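Local atomic coordinates of KLLA0E08119p (Kluyveromyces lactis, PDB entry 3VA7), a protein that probably catalyses the biotin- and ATP-dependent carboxylation of urea to urea-1-carboxylate, as the urea carboxylase part of a longer protein that also degrades this product. Residues A[60-65]-A[407-412]; A[302-307]-A[311-316]; A[953-958]-A[1140-1145]. All coordinates share one frame; numbering follows the deposited sequence.

Overall arrangement
The chain starts in the biotin carboxylase region. Strand 56-61 of its parallel sheet runs into the loop that takes part in interaction 1. The partner loop, 407-412, comes 342 residues later, just before strand 412-420 of a large antiparallel sheet. Within that long closure lies interaction 2, a short hairpin between strands 299-307 and 312-319 of the same antiparallel sheet. The two centres are about 34 Å apart. Interaction 3 follows in series. It joins a turn of the carboxyltransferase region, after helix 937-949, to the end of helix 1133-1142. Its centre lies about 83 Å from that of interaction 2, on the opposite side of the chain's centre.

Interaction 1 (A[60-65]-A[407-412]); sequences VYSDPD and AEYDPT
Tyr-409 reaches from the loop between strands 404-405 and 412-420 of the large antiparallel sheet to Ser-62, Pro-64 and Asp-65, in the loop after strand 56-61. The contact joins the parallel sheet of the biotin carboxylase N-terminal part to its C-terminal part. The tight end is at the phenol. Ser-62 OG and Tyr-409 OH are 2.7 Å apart, and the same hydroxyl bonds to Arg-83 O. Pro-64 CG lies 3.4 Å from Tyr-409 OH, its ring crossing the tyrosine side chain at about a right angle. Tyr-409 CG stands beside its backbone N (chi1 -54°), which sends the ring across to the other loop. Asp-65 OD2 is only loosely near the ring, 3.8 Å from Tyr-409 CE2. It is held by a salt bridge to Arg-39 and a hydrogen bond to Tyr-89. With an alanine in place of Tyr-409, Ser-62 OG and Arg-83 O would probably lose a shared partner and a gap would open beside Pro-64. The solvent side of the 407-412 loop carries Ala-407, Glu-408 and Asp-410. Asp-410 makes an Asx turn: its OD2 takes Thr-412 N at 3.1 Å from above the carboxylate plane, and Thr-412 OG1 at 2.9 Å on its syn lone pair.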
loop_
_atom_site.group_PDB
_atom_site.type_symbol
_atom_site.label_atom_id
_atom_site.label_comp_id
_atom_site.label_asym_id
_atom_site.label_seq_id
_atom_site.Cartn_x
_atom_site.Cartn_y
_atom_site.Cartn_z
ATOM N N VAL A 60 -20.280 -0.921 -22.148
ATOM C CA VAL A 60 -19.664 0.298 -22.631
ATOM C C VAL A 60 -18.912 0.982 -21.476
ATOM O O VAL A 60 -19.379 0.985 -20.360
ATOM C CB VAL A 60 -20.699 1.271 -23.239
ATOM C CG1 VAL A 60 -21.226 0.707 -24.603
ATOM C CG2 VAL A 60 -21.849 1.579 -22.238
ATOM N N TYR A 61 -17.753 1.570 -21.734
ATOM C CA TYR A 61 -17.016 2.186 -20.665
ATOM C C TYR A 61 -16.297 3.455 -21.061
ATOM O O TYR A 61 -15.819 3.596 -22.184
ATOM C CB TYR A 61 -16.002 1.208 -20.106
ATOM C CG TYR A 61 -15.100 0.602 -21.150
ATOM C CD1 TYR A 61 -13.781 1.057 -21.307
ATOM C CD2 TYR A 61 -15.544 -0.443 -21.981
ATOM C CE1 TYR A 61 -12.949 0.506 -22.241
ATOM C CE2 TYR A 61 -14.702 -0.988 -22.929
ATOM C CZ TYR A 61 -13.406 -0.493 -23.051
ATOM O OH TYR A 61 -12.549 -1.010 -23.987
ATOM N N SER A 62 -16.225 4.381 -20.110
ATOM C CA SER A 62 -15.328 5.517 -20.191
ATOM C C SER A 62 -13.894 5.056 -20.004
ATOM O O SER A 62 -13.635 3.852 -19.819
ATOM C CB SER A 62 -15.646 6.434 -19.046
ATOM O OG SER A 62 -15.402 5.764 -17.841
ATOM N N ASP A 63 -12.961 6.004 -19.957
ATOM C CA ASP A 63 -11.581 5.617 -19.731
ATOM C C ASP A 63 -11.230 5.235 -18.292
ATOM O O ASP A 63 -10.552 4.214 -18.089
ATOM C CB ASP A 63 -10.590 6.589 -20.380
ATOM C CG ASP A 63 -10.609 6.494 -21.926
ATOM O OD1 ASP A 63 -11.346 5.646 -22.507
ATOM O OD2 ASP A 63 -9.907 7.300 -22.572
ATOM N N PRO A 64 -11.708 5.992 -17.290
ATOM C CA PRO A 64 -11.455 5.476 -15.929
ATOM C C PRO A 64 -12.114 4.092 -15.651
ATOM O O PRO A 64 -11.633 3.331 -14.768
ATOM C CB PRO A 64 -12.042 6.552 -15.000
ATOM C CG PRO A 64 -12.380 7.752 -15.911
ATOM C CD PRO A 64 -12.431 7.280 -17.316
ATOM N N ASP A 65 -13.179 3.746 -16.395
ATOM C CA ASP A 65 -13.841 2.444 -16.179
ATOM C C ASP A 65 -13.278 1.292 -16.968
ATOM O O ASP A 65 -13.802 0.185 -16.879
ATOM C CB ASP A 65 -15.351 2.520 -16.419
ATOM C CG ASP A 65 -16.056 3.312 -15.351
ATOM O OD1 ASP A 65 -15.589 3.281 -14.190
ATOM O OD2 ASP A 65 -17.062 3.964 -15.663
ATOM N N ALA A 407 -13.568 9.624 -8.218
ATOM C CA ALA A 407 -14.502 10.651 -7.708
ATOM C C ALA A 407 -15.424 11.140 -8.838
ATOM O O ALA A 407 -16.370 11.919 -8.612
ATOM C CB ALA A 407 -13.719 11.827 -7.071
ATOM N N GLU A 408 -15.147 10.642 -10.043
ATOM C CA GLU A 408 -15.831 11.076 -11.245
ATOM C C GLU A 408 -17.368 10.927 -11.193
ATOM O O GLU A 408 -18.113 11.912 -11.269
ATOM C CB GLU A 408 -15.228 10.383 -12.478
ATOM C CG GLU A 408 -15.324 11.219 -13.779
ATOM C CD GLU A 408 -14.667 12.634 -13.698
ATOM O OE1 GLU A 408 -13.691 12.828 -12.908
ATOM O OE2 GLU A 408 -15.134 13.544 -14.446
ATOM N N TYR A 409 -17.857 9.712 -11.023
ATOM C CA TYR A 409 -19.248 9.493 -11.396
ATOM C C TYR A 409 -20.267 9.590 -10.281
ATOM O O TYR A 409 -21.304 10.259 -10.433
ATOM C CB TYR A 409 -19.381 8.191 -12.201
ATOM C CG TYR A 409 -18.430 8.183 -13.387
ATOM C CD1 TYR A 409 -18.715 8.924 -14.546
ATOM C CD2 TYR A 409 -17.209 7.473 -13.319
ATOM C CE1 TYR A 409 -17.812 8.938 -15.628
ATOM C CE2 TYR A 409 -16.300 7.469 -14.379
ATOM C CZ TYR A 409 -16.601 8.197 -15.530
ATOM O OH TYR A 409 -15.702 8.179 -16.566
ATOM N N ASP A 410 -19.966 8.948 -9.165
ATOM C CA ASP A 410 -20.975 8.603 -8.170
ATOM C C ASP A 410 -20.258 7.624 -7.301
ATOM O O ASP A 410 -19.693 6.672 -7.796
ATOM C CB ASP A 410 -22.180 7.896 -8.802
ATOM C CG ASP A 410 -23.050 7.179 -7.773
ATOM O OD1 ASP A 410 -23.925 7.816 -7.126
ATOM O OD2 ASP A 410 -22.859 5.955 -7.617
ATOM N N PRO A 411 -20.299 7.839 -5.990
ATOM C CA PRO A 411 -19.417 7.042 -5.149
ATOM C C PRO A 411 -20.037 5.701 -4.621
ATOM O O PRO A 411 -19.571 5.152 -3.626
ATOM C CB PRO A 411 -19.064 8.032 -4.019
ATOM C CG PRO A 411 -20.228 9.040 -3.988
ATOM C CD PRO A 411 -21.098 8.808 -5.211
ATOM N N THR A 412 -21.045 5.160 -5.289
ATOM C CA THR A 412 -21.570 3.876 -4.855
ATOM C C THR A 412 -20.548 2.714 -4.899
ATOM O O THR A 412 -19.868 2.475 -5.907
ATOM C CB THR A 412 -22.823 3.507 -5.658
ATOM O OG1 THR A 412 -23.862 4.457 -5.362
ATOM C CG2 THR A 412 -23.273 2.089 -5.305
#

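Interaction 2 (A[302-307]-A[311-316]); sequences VEFIYD and DEFYFL
Phe-304 and Phe-313 meet through two different first torsions. Phe-304 keeps CG beside its backbone N (chi1 -56°), while Phe-313 holds CG between the backbone N and the carbonyl carbon (chi1 65°). The side chains then run side by side and point the same way. The rings form a T-shaped pair: the edge of Phe-313 meets the face of Phe-304, with centroids 5.1 Å apart and planes at 76°. Phe-313 CD2 is the touching atom, 3.6 Å from Phe-304 CD1. Helix 277-293 packs on both rings, through Ser-287 and Lys-282.

Tyr-306 carries its ring past Glu-312 O to Asp-311. Its OH donates to Asp-311 OD2 at 2.8 Å. The oxygen lies in the ring plane. The ring and carboxylate planes are nearly perpendicular, and the hydroxyl meets the carboxylate from above its plane. Tyr-306 and Phe-313 lie on one face of the sheet, Ile-305, Tyr-314, Asp-307 and Glu-312 on the other. Ile-305 CD1 also touches Leu-316 CD1 at 3.7 Å.

The backbones pair antiparallel. Ile-305 and Tyr-314 exchange two bonds, Ile-305 N to Tyr-314 O at 2.9 Å and Tyr-314 N to Ile-305 O at 2.7 Å. Asp-307 and Glu-312 form the next hydrogen-bonded pair. On its other side strand 299-307 pairs with strand 235-244. Asp-311 and Glu-312 both lie opposite Asp-307, and Asp-311 has left-handed backbone angles. This is a beta hairpin closed by a G1 beta bulge, within the ATP-grasp part of the biotin carboxylase.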
loop_
_atom_site.group_PDB
_atom_site.type_symbol
_atom_site.label_atom_id
_atom_site.label_comp_id
_atom_site.label_asym_id
_atom_site.label_seq_id
_atom_site.Cartn_x
_atom_site.Cartn_y
_atom_site.Cartn_z
ATOM N N VAL A 302 -43.986 4.864 -8.700
ATOM C CA VAL A 302 -44.830 5.939 -8.332
ATOM C C VAL A 302 -44.495 6.261 -6.904
ATOM O O VAL A 302 -44.777 5.467 -6.018
ATOM C CB VAL A 302 -46.305 5.550 -8.452
ATOM C CG1 VAL A 302 -47.164 6.790 -8.252
ATOM C CG2 VAL A 302 -46.600 4.901 -9.829
ATOM N N GLU A 303 -43.881 7.415 -6.694
ATOM C CA GLU A 303 -43.586 7.876 -5.350
ATOM C C GLU A 303 -44.748 8.692 -4.755
ATOM O O GLU A 303 -45.370 9.537 -5.423
ATOM C CB GLU A 303 -42.301 8.727 -5.315
ATOM C CG GLU A 303 -41.164 8.248 -6.204
ATOM C CD GLU A 303 -39.811 8.802 -5.797
ATOM O OE1 GLU A 303 -39.714 10.019 -5.503
ATOM O OE2 GLU A 303 -38.828 8.017 -5.763
ATOM N N PHE A 304 -45.004 8.438 -3.481
ATOM C CA PHE A 304 -45.957 9.196 -2.696
ATOM C C PHE A 304 -45.315 9.747 -1.401
ATOM O O PHE A 304 -44.375 9.167 -0.861
ATOM C CB PHE A 304 -47.085 8.284 -2.267
ATOM C CG PHE A 304 -47.772 7.589 -3.383
ATOM C CD1 PHE A 304 -48.666 8.288 -4.224
ATOM C CD2 PHE A 304 -47.594 6.222 -3.565
ATOM C CE1 PHE A 304 -49.352 7.633 -5.244
ATOM C CE2 PHE A 304 -48.266 5.544 -4.594
ATOM C CZ PHE A 304 -49.149 6.248 -5.433
ATOM N N ILE A 305 -45.844 10.873 -0.927
ATOM C CA ILE A 305 -45.659 11.374 0.429
ATOM C C ILE A 305 -46.719 10.704 1.290
ATOM O O ILE A 305 -47.850 10.485 0.817
ATOM C CB ILE A 305 -45.884 12.874 0.435
ATOM C CG1 ILE A 305 -45.110 13.489 -0.751
ATOM C CG2 ILE A 305 -45.489 13.471 1.788
ATOM C CD1 ILE A 305 -45.002 15.026 -0.805
ATOM N N TYR A 306 -46.365 10.353 2.526
ATOM C CA TYR A 306 -47.307 9.675 3.433
ATOM C C TYR A 306 -47.341 10.289 4.848
ATOM O O TYR A 306 -46.307 10.345 5.541
ATOM C CB TYR A 306 -46.994 8.177 3.521
ATOM C CG TYR A 306 -47.903 7.341 4.415
ATOM C CD1 TYR A 306 -49.284 7.347 4.236
ATOM C CD2 TYR A 306 -47.376 6.495 5.400
ATOM C CE1 TYR A 306 -50.139 6.559 5.036
ATOM C CE2 TYR A 306 -48.221 5.695 6.215
ATOM C CZ TYR A 306 -49.610 5.741 6.024
ATOM O OH TYR A 306 -50.490 4.976 6.780
ATOM N N ASP A 307 -48.525 10.758 5.264
ATOM C CA ASP A 307 -48.740 11.221 6.631
ATOM C C ASP A 307 -49.212 10.030 7.438
ATOM O O ASP A 307 -50.370 9.602 7.326
ATOM C CB ASP A 307 -49.768 12.352 6.684
ATOM C CG ASP A 307 -49.647 13.197 7.955
ATOM O OD1 ASP A 307 -49.602 12.638 9.088
ATOM O OD2 ASP A 307 -49.599 14.438 7.810
ATOM N N ASP A 311 -53.061 9.096 8.281
ATOM C CA ASP A 311 -53.243 7.938 7.369
ATOM C C ASP A 311 -53.537 8.302 5.904
ATOM O O ASP A 311 -54.357 7.659 5.259
ATOM C CB ASP A 311 -54.274 6.934 7.895
ATOM C CG ASP A 311 -54.243 5.611 7.127
ATOM O OD1 ASP A 311 -55.193 5.309 6.370
ATOM O OD2 ASP A 311 -53.249 4.869 7.263
ATOM N N GLU A 312 -52.840 9.316 5.387
ATOM C CA GLU A 312 -53.044 9.824 4.017
ATOM C C GLU A 312 -51.768 9.791 3.158
ATOM O O GLU A 312 -50.664 9.989 3.697
ATOM C CB GLU A 312 -53.543 11.271 4.079
ATOM C CG GLU A 312 -54.693 11.525 5.053
ATOM C CD GLU A 312 -56.029 10.881 4.629
ATOM O OE1 GLU A 312 -57.069 11.542 4.824
ATOM O OE2 GLU A 312 -56.060 9.730 4.118
ATOM N N PHE A 313 -51.913 9.586 1.837
ATOM C CA PHE A 313 -50.763 9.662 0.893
ATOM C C PHE A 313 -50.997 10.594 -0.275
ATOM O O PHE A 313 -52.126 10.779 -0.685
ATOM C CB PHE A 313 -50.407 8.291 0.347
ATOM C CG PHE A 313 -51.482 7.676 -0.506
ATOM C CD1 PHE A 313 -52.552 6.986 0.080
ATOM C CD2 PHE A 313 -51.414 7.747 -1.905
ATOM C CE1 PHE A 313 -53.543 6.396 -0.707
ATOM C CE2 PHE A 313 -52.407 7.153 -2.704
ATOM C CZ PHE A 313 -53.471 6.474 -2.101
ATOM N N TYR A 314 -49.939 11.175 -0.829
ATOM C CA TYR A 314 -50.112 12.137 -1.919
ATOM C C TYR A 314 -49.051 11.994 -3.017
ATOM O O TYR A 314 -47.854 11.942 -2.733
ATOM C CB TYR A 314 -50.140 13.584 -1.388
ATOM C CG TYR A 314 -50.835 13.757 -0.046
ATOM C CD1 TYR A 314 -50.116 14.187 1.080
ATOM C CD2 TYR A 314 -52.202 13.480 0.102
ATOM C CE1 TYR A 314 -50.732 14.340 2.326
ATOM C CE2 TYR A 314 -52.834 13.614 1.334
ATOM C CZ TYR A 314 -52.097 14.052 2.452
ATOM O OH TYR A 314 -52.723 14.193 3.688
ATOM N N PHE A 315 -49.505 11.944 -4.274
ATOM C CA PHE A 315 -48.620 11.875 -5.438
ATOM C C PHE A 315 -47.433 12.797 -5.273
ATOM O O PHE A 315 -47.585 13.931 -4.840
ATOM C CB PHE A 315 -49.366 12.234 -6.712
ATOM C CG PHE A 315 -48.513 12.173 -7.961
ATOM C CD1 PHE A 315 -48.141 10.951 -8.514
ATOM C CD2 PHE A 315 -48.094 13.342 -8.592
ATOM C CE1 PHE A 315 -47.355 10.903 -9.664
ATOM C CE2 PHE A 315 -47.314 13.308 -9.760
ATOM C CZ PHE A 315 -46.949 12.088 -10.296
ATOM N N LEU A 316 -46.250 12.284 -5.592
ATOM C CA LEU A 316 -45.051 13.070 -5.587
ATOM C C LEU A 316 -44.486 13.084 -7.014
ATOM O O LEU A 316 -44.348 14.149 -7.593
ATOM C CB LEU A 316 -44.086 12.528 -4.536
ATOM C CG LEU A 316 -42.701 13.155 -4.299
ATOM C CD1 LEU A 316 -42.727 14.551 -3.693
ATOM C CD2 LEU A 316 -41.793 12.203 -3.429
#

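Interaction 3 (A[953-958]-A[1140-1145])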
loop_
_atom_site.group_PDB
_atom_site.type_symbol
_atom_site.label_atom_id
_atom_site.label_comp_id
_atom_site.label_asym_id
_atom_site.label_seq_id
_atom_site.Cartn_x
_atom_site.Cartn_y
_atom_site.Cartn_z
ATOM N N GLU A 953 30.058 13.465 -10.553
ATOM C CA GLU A 953 31.069 12.756 -11.377
ATOM C C GLU A 953 31.548 11.493 -10.709
ATOM O O GLU A 953 31.777 11.442 -9.482
ATOM C CB GLU A 953 32.264 13.653 -11.698
ATOM C CG GLU A 953 31.862 14.929 -12.463
ATOM C CD GLU A 953 33.080 15.836 -12.745
ATOM O OE1 GLU A 953 33.665 16.451 -11.781
ATOM O OE2 GLU A 953 33.451 15.930 -13.945
ATOM N N ALA A 954 31.738 10.463 -11.519
ATOM C CA ALA A 954 32.186 9.186 -10.984
ATOM C C ALA A 954 32.508 8.378 -12.196
ATOM O O ALA A 954 32.059 8.731 -13.258
ATOM C CB ALA A 954 31.096 8.529 -10.158
ATOM N N PRO A 955 33.350 7.333 -12.069
ATOM C CA PRO A 955 33.666 6.598 -13.282
ATOM C C PRO A 955 32.436 5.920 -13.887
ATOM O O PRO A 955 32.524 5.388 -15.001
ATOM C CB PRO A 955 34.674 5.542 -12.791
ATOM C CG PRO A 955 35.271 6.125 -11.568
ATOM C CD PRO A 955 34.242 6.976 -10.938
ATOM N N TRP A 956 31.300 5.881 -13.166
ATOM C CA TRP A 956 30.109 5.150 -13.694
ATOM C C TRP A 956 29.063 6.148 -14.130
ATOM O O TRP A 956 27.904 5.824 -14.382
ATOM C CB TRP A 956 29.522 4.120 -12.669
ATOM C CG TRP A 956 28.973 4.757 -11.421
ATOM C CD1 TRP A 956 27.686 5.212 -11.190
ATOM C CD2 TRP A 956 29.712 5.067 -10.259
ATOM N NE1 TRP A 956 27.591 5.774 -9.926
ATOM C CE2 TRP A 956 28.833 5.678 -9.342
ATOM C CE3 TRP A 956 31.042 4.862 -9.888
ATOM C CZ2 TRP A 956 29.246 6.083 -8.094
ATOM C CZ3 TRP A 956 31.452 5.280 -8.638
ATOM C CH2 TRP A 956 30.563 5.895 -7.764
ATOM N N LEU A 957 29.479 7.393 -14.170
ATOM C CA LEU A 957 28.608 8.503 -14.487
ATOM C C LEU A 957 29.267 9.103 -15.716
ATOM O O LEU A 957 30.476 8.947 -15.896
ATOM C CB LEU A 957 28.635 9.465 -13.336
ATOM C CG LEU A 957 27.914 8.974 -12.104
ATOM C CD1 LEU A 957 28.007 10.093 -11.044
ATOM C CD2 LEU A 957 26.432 8.669 -12.433
ATOM N N PRO A 958 28.510 9.789 -16.569
ATOM C CA PRO A 958 27.112 10.209 -16.447
ATOM C C PRO A 958 26.076 9.147 -16.842
ATOM O O PRO A 958 24.914 9.272 -16.441
ATOM C CB PRO A 958 27.043 11.424 -17.415
ATOM C CG PRO A 958 28.029 11.104 -18.483
ATOM C CD PRO A 958 29.150 10.330 -17.785
ATOM N N ARG A 1140 40.606 1.586 -9.396
ATOM C CA ARG A 1140 41.299 2.633 -8.651
ATOM C C ARG A 1140 40.414 3.902 -8.574
ATOM O O ARG A 1140 40.062 4.396 -7.483
ATOM C CB ARG A 1140 42.666 2.898 -9.288
ATOM C CG ARG A 1140 43.529 3.876 -8.534
ATOM C CD ARG A 1140 44.768 4.213 -9.352
ATOM N NE ARG A 1140 44.571 5.297 -10.325
ATOM C CZ ARG A 1140 44.380 6.580 -10.020
ATOM N NH1 ARG A 1140 44.310 6.975 -8.750
ATOM N NH2 ARG A 1140 44.218 7.470 -10.995
ATOM N N LEU A 1141 39.993 4.375 -9.742
ATOM C CA LEU A 1141 39.099 5.531 -9.791
ATOM C C LEU A 1141 37.806 5.340 -8.949
ATOM O O LEU A 1141 37.437 6.256 -8.182
ATOM C CB LEU A 1141 38.850 5.982 -11.258
ATOM C CG LEU A 1141 40.114 6.582 -11.930
ATOM C CD1 LEU A 1141 40.112 6.659 -13.496
ATOM C CD2 LEU A 1141 40.423 7.939 -11.310
ATOM N N ILE A 1142 37.165 4.158 -9.043
ATOM C CA ILE A 1142 35.865 3.866 -8.366
ATOM C C ILE A 1142 35.937 4.048 -6.842
ATOM O O ILE A 1142 34.970 4.491 -6.182
ATOM C CB ILE A 1142 35.345 2.457 -8.742
ATOM C CG1 ILE A 1142 34.988 2.410 -10.252
ATOM C CG2 ILE A 1142 34.181 2.026 -7.841
ATOM C CD1 ILE A 1142 34.843 0.993 -10.875
ATOM N N GLN A 1143 37.128 3.758 -6.321
ATOM C CA GLN A 1143 37.451 3.789 -4.895
ATOM C C GLN A 1143 37.674 5.174 -4.263
ATOM O O GLN A 1143 37.984 5.228 -3.065
ATOM C CB GLN A 1143 38.788 3.077 -4.745
ATOM C CG GLN A 1143 38.858 2.027 -3.764
ATOM C CD GLN A 1143 39.959 1.048 -4.099
ATOM O OE1 GLN A 1143 40.760 0.731 -3.229
ATOM N NE2 GLN A 1143 39.977 0.518 -5.339
ATOM N N VAL A 1144 37.640 6.262 -5.056
ATOM C CA VAL A 1144 37.889 7.613 -4.516
ATOM C C VAL A 1144 36.621 7.988 -3.762
ATOM O O VAL A 1144 35.557 8.066 -4.386
ATOM C CB VAL A 1144 38.218 8.715 -5.627
ATOM C CG1 VAL A 1144 38.356 10.090 -4.985
ATOM C CG2 VAL A 1144 39.489 8.395 -6.481
ATOM N N ALA A 1145 36.711 8.176 -2.437
ATOM C CA ALA A 1145 35.560 8.622 -1.634
ATOM C C ALA A 1145 34.969 9.905 -2.218
ATOM O O ALA A 1145 35.700 10.727 -2.745
ATOM C CB ALA A 1145 35.945 8.834 -0.176
#
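Pro-955 packs on Leu-1141 and Ile-1142, at the C-terminal end of helix 1133-1142. Pro-955 sits in a type I beta turn from Ala-954 to Leu-957, in the carboxyltransferase region, so the contact is a turn laid against a helix end. The interface between the two segments is apolar, with no hydrogen bond across it.

The first shell is small. Pro-955 CG does most of the touching. It lies 3.6 Å from Leu-1141 CB and 4.0 Å from Ile-1142 CG1, and also faces the helix backbone, 3.7 Å from Ile-1142 N. The isoleucine divides its branches between two neighbours. Its CG1 lies beside the backbone N (chi1 -66°) and meets the proline, while CG2 turns to the indole, where it comes within 4.3 Å of Trp-956 CZ3. Leu-1141 is exposed, while Ile-1142 and Trp-956 are buried.

The next shell holds these groups in place. The turn is closed by Leu-957 N bonding to Ala-954 O at 3.0 Å. Ala-954 CB covers one face of the Trp-956 ring, offset toward its rim. Phe-963 of helix 960-967 touches both Trp-956 and Ile-1142, and Tyr-1013 meets the indole with planes at about 45°. The bound urea lies about 11 Å from the Trp-956 side chain, so the contact belongs to the surroundings of the site rather than to its lining. On the helix side the chain turns at once, with Val-1144 N bonded to Leu-1141 O at 3.1 Å. Arg-951 then links the two segments from outside: its NE bonds to Glu-953 O and its NH2 to Val-1144 O.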